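Side-chain contact in cadherin-related family member 2 (Homo sapiens, PDB 5CZR), which mediates calcium-dependent heterophilic adhesion with CDHR5 between neighbouring microvilli, controlling how microvilli pack at the apical membrane of epithelial cells: residues L29-Q34 / L39-S44. Residues are numbered along the deposited sequence; the frame is centred on the assembly and turned at random.
With CA (calcium ion), chain E.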
ATOM      1  N   LEU A  29      13.954  23.672  -7.724  1.00 31.01           N
ATOM      2  CA  LEU A  29      15.343  23.623  -8.157  1.00 32.35           C
ATOM      3  C   LEU A  29      16.010  24.938  -7.789  1.00 34.08           C
ATOM      4  O   LEU A  29      15.469  26.005  -8.068  1.00 33.23           O
ATOM      5  CB  LEU A  29      15.449  23.386  -9.664  1.00 31.39           C
ATOM      6  CG  LEU A  29      15.084  21.989 -10.158  1.00 30.90           C
ATOM      7  CD1 LEU A  29      14.919  21.982 -11.669  1.00 29.86           C
ATOM      8  CD2 LEU A  29      16.153  20.992  -9.728  1.00 31.64           C
ATOM      9  N   VAL A  30      17.165  24.849  -7.126  1.00 36.35           N
ATOM     10  CA  VAL A  30      17.852  26.023  -6.615  1.00 39.67           C
ATOM     11  C   VAL A  30      19.350  25.905  -6.900  1.00 38.34           C
ATOM     12  O   VAL A  30      19.973  24.878  -6.669  1.00 39.49           O
ATOM     13  CB  VAL A  30      17.651  26.245  -5.084  1.00 41.99           C
ATOM     14  CG1 VAL A  30      17.965  27.690  -4.722  1.00 44.08           C
ATOM     15  CG2 VAL A  30      16.253  25.923  -4.603  1.00 43.61           C
ATOM     16  N   ALA A  31      19.895  26.985  -7.421  1.00 38.38           N
ATOM     17  CA  ALA A  31      21.300  27.089  -7.726  1.00 40.20           C
ATOM     18  C   ALA A  31      21.715  28.518  -7.398  1.00 41.73           C
ATOM     19  O   ALA A  31      20.870  29.355  -7.116  1.00 40.26           O
ATOM     20  CB  ALA A  31      21.536  26.791  -9.193  1.00 38.82           C
ATOM     21  N   GLU A  32      23.019  28.774  -7.426  1.00 46.91           N
ATOM     22  CA  GLU A  32      23.584  30.103  -7.181  1.00 47.48           C
ATOM     23  C   GLU A  32      24.622  30.390  -8.238  1.00 45.92           C
ATOM     24  O   GLU A  32      25.169  29.474  -8.894  1.00 42.49           O
ATOM     25  CB  GLU A  32      24.218  30.177  -5.801  1.00 53.66           C
ATOM     26  CG  GLU A  32      25.487  29.328  -5.654  1.00 62.30           C
ATOM     27  CD  GLU A  32      25.922  29.095  -4.197  1.00 74.27           C
ATOM     28  OE1 GLU A  32      25.061  29.141  -3.269  1.00 80.70           O
ATOM     29  OE2 GLU A  32      27.136  28.828  -3.978  1.00 78.13           O
ATOM     30  N   ASP A  33      24.883  31.676  -8.424  1.00 44.76           N
ATOM     31  CA  ASP A  33      25.807  32.111  -9.466  1.00 44.22           C
ATOM     32  C   ASP A  33      26.630  33.268  -8.938  1.00 48.22           C
ATOM     33  O   ASP A  33      26.076  34.310  -8.570  1.00 46.99           O
ATOM     34  CB  ASP A  33      25.035  32.535 -10.722  1.00 40.51           C
ATOM     35  CG  ASP A  33      25.959  32.796 -11.928  1.00 38.92           C
ATOM     36  OD1 ASP A  33      26.600  33.875 -11.984  1.00 37.79           O
ATOM     37  OD2 ASP A  33      26.001  31.947 -12.842  1.00 35.86           O
ATOM     38  N   GLN A  34      27.946  33.083  -8.921  1.00 51.01           N
ATOM     39  CA  GLN A  34      28.900  34.076  -8.374  1.00 56.62           C
ATOM     40  C   GLN A  34      28.831  35.451  -9.081  1.00 52.11           C
ATOM     41  O   GLN A  34      29.176  36.447  -8.481  1.00 51.93           O
ATOM     42  CB  GLN A  34      30.344  33.544  -8.472  1.00 65.23           C
ATOM     43  CG  GLN A  34      31.259  33.923  -7.272  1.00 75.44           C
ATOM     44  CD  GLN A  34      31.098  33.000  -6.064  1.00 84.14           C
ATOM     45  OE1 GLN A  34      30.355  32.006  -6.089  1.00 80.88           O
ATOM     46  NE2 GLN A  34      31.815  33.332  -4.992  1.00 91.83           N
ATOM     47  N   LEU A  39      19.181  33.078 -13.850  1.00 32.77           N
ATOM     48  CA  LEU A  39      19.350  31.626 -14.053  1.00 31.56           C
ATOM     49  C   LEU A  39      18.058  31.010 -14.512  1.00 30.79           C
ATOM     50  O   LEU A  39      16.976  31.400 -14.042  1.00 32.02           O
ATOM     51  CB  LEU A  39      19.757  30.949 -12.746  1.00 32.02           C
ATOM     52  CG  LEU A  39      21.040  31.505 -12.100  1.00 33.55           C
ATOM     53  CD1 LEU A  39      21.403  30.704 -10.858  1.00 34.37           C
ATOM     54  CD2 LEU A  39      22.191  31.502 -13.107  1.00 33.09           C
ATOM     55  N   THR A  40      18.153  30.073 -15.459  1.00 30.00           N
ATOM     56  CA  THR A  40      16.997  29.333 -15.925  1.00 27.75           C
ATOM     57  C   THR A  40      17.171  27.846 -15.752  1.00 28.73           C
ATOM     58  O   THR A  40      18.306  27.316 -15.776  1.00 32.35           O
ATOM     59  CB  THR A  40      16.632  29.671 -17.361  1.00 28.12           C
ATOM     60  OG1 THR A  40      17.736  29.353 -18.236  1.00 29.28           O
ATOM     61  CG2 THR A  40      16.277  31.162 -17.483  1.00 27.87           C
ATOM     62  N   TYR A  41      16.040  27.174 -15.517  1.00 27.15           N
ATOM     63  CA  TYR A  41      16.032  25.804 -15.041  1.00 26.16           C
ATOM     64  C   TYR A  41      15.236  24.905 -15.942  1.00 24.80           C
ATOM     65  O   TYR A  41      14.256  25.311 -16.583  1.00 24.05           O
ATOM     66  CB  TYR A  41      15.422  25.714 -13.647  1.00 25.98           C
ATOM     67  CG  TYR A  41      16.163  26.469 -12.595  1.00 26.85           C
ATOM     68  CD1 TYR A  41      17.213  25.890 -11.909  1.00 27.26           C
ATOM     69  CD2 TYR A  41      15.800  27.779 -12.257  1.00 27.58           C
ATOM     70  CE1 TYR A  41      17.895  26.601 -10.910  1.00 29.64           C
ATOM     71  CE2 TYR A  41      16.479  28.490 -11.267  1.00 28.23           C
ATOM     72  CZ  TYR A  41      17.519  27.895 -10.601  1.00 29.48           C
ATOM     73  OH  TYR A  41      18.173  28.567  -9.611  1.00 32.45           O
ATOM     74  N   GLY A  42      15.659  23.655 -15.976  1.00 24.27           N
ATOM     75  CA  GLY A  42      15.068  22.660 -16.867  1.00 23.92           C
ATOM     76  C   GLY A  42      15.321  21.260 -16.346  1.00 24.69           C
ATOM     77  O   GLY A  42      16.030  21.084 -15.345  1.00 24.16           O
ATOM     78  N   MET A  43      14.674  20.288 -16.989  1.00 24.54           N
ATOM     79  CA  MET A  43      14.880  18.899 -16.697  1.00 25.60           C
ATOM     80  C   MET A  43      14.807  18.130 -17.993  1.00 25.30           C
ATOM     81  O   MET A  43      14.020  18.463 -18.872  1.00 25.82           O
ATOM     82  CB  MET A  43      13.812  18.435 -15.717  1.00 27.72           C
ATOM     83  CG  MET A  43      14.052  17.106 -15.071  1.00 30.69           C
ATOM     84  SD  MET A  43      12.715  16.647 -13.928  1.00 33.10           S
ATOM     85  CE  MET A  43      12.878  17.808 -12.625  1.00 29.57           C
ATOM     86  N   SER A  44      15.591  17.081 -18.094  1.00 25.25           N
ATOM     87  CA  SER A  44      15.605  16.253 -19.303  1.00 27.64           C
ATOM     88  C   SER A  44      15.861  14.771 -18.999  1.00 28.04           C
ATOM     89  O   SER A  44      16.154  14.398 -17.863  1.00 26.95           O
ATOM     90  CB  SER A  44      16.705  16.720 -20.275  1.00 26.40           C
ATOM     91  OG  SER A  44      18.005  16.545 -19.725  1.00 27.38           O
TER
HETATM   92 CA    CA E1001      27.610  33.292 -14.282  1.00 39.83          CA
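The carboxylate of D33 clamps a calcium ion through OD1 at 2.6 Å and OD2 at 2.5 Å, while the CD2 methyl of L39 touches OD2 at 3.8 Å. OD1 is gripped further by a hydrogen bond to a residue adjoining the two segments. Aspartate suits the place because its short side chain presents both oxygens to one metal ion; with CG anti to the backbone N (chi1 -171°), it carries them out toward the calcium and past L39, whose side chain it crosses obliquely. N2, V3, D35, D37 and D82 complete the site. The two branches of L39 divide between the D33 side chain, which CD2 touches, and A31 O, which CD1 meets at 4.0 Å; a branched leucine can serve both at once.

Farther from the metal, the phenolic OH of Y41 accepts a weak, bent hydrogen bond from A31 N, 3.2 Å away with an N-H...O angle of 133°. Tyrosine suits this place because its ring spans the gap between two strands and carries a polar atom to the far backbone. With CG anti to its own carbonyl carbon (chi1 -62°), the ring is laid against 29-31. L29 O sits over one face, toward the rim and 3.7 Å above the ring plane, while A31 CB lies at the edge, 4.0 Å from Y41 CE1. A methyl is small enough to admit the hydroxyl beside it. L29 CB packs 3.8 Å from Y41 CD1, and the buried leucine continues against V53, V60 and I78.

Strands 25-32 and 40-44 belong to the two facing sheets of the first cadherin domain. Apart from one weak bond, van der Waals contacts, several between carbon and oxygen, hold the segments together. From leucine-tyrosine packing to a bidentate carboxylate with one leucine methyl against it, the contact links the N-terminal calcium site to the edge of the sandwich core.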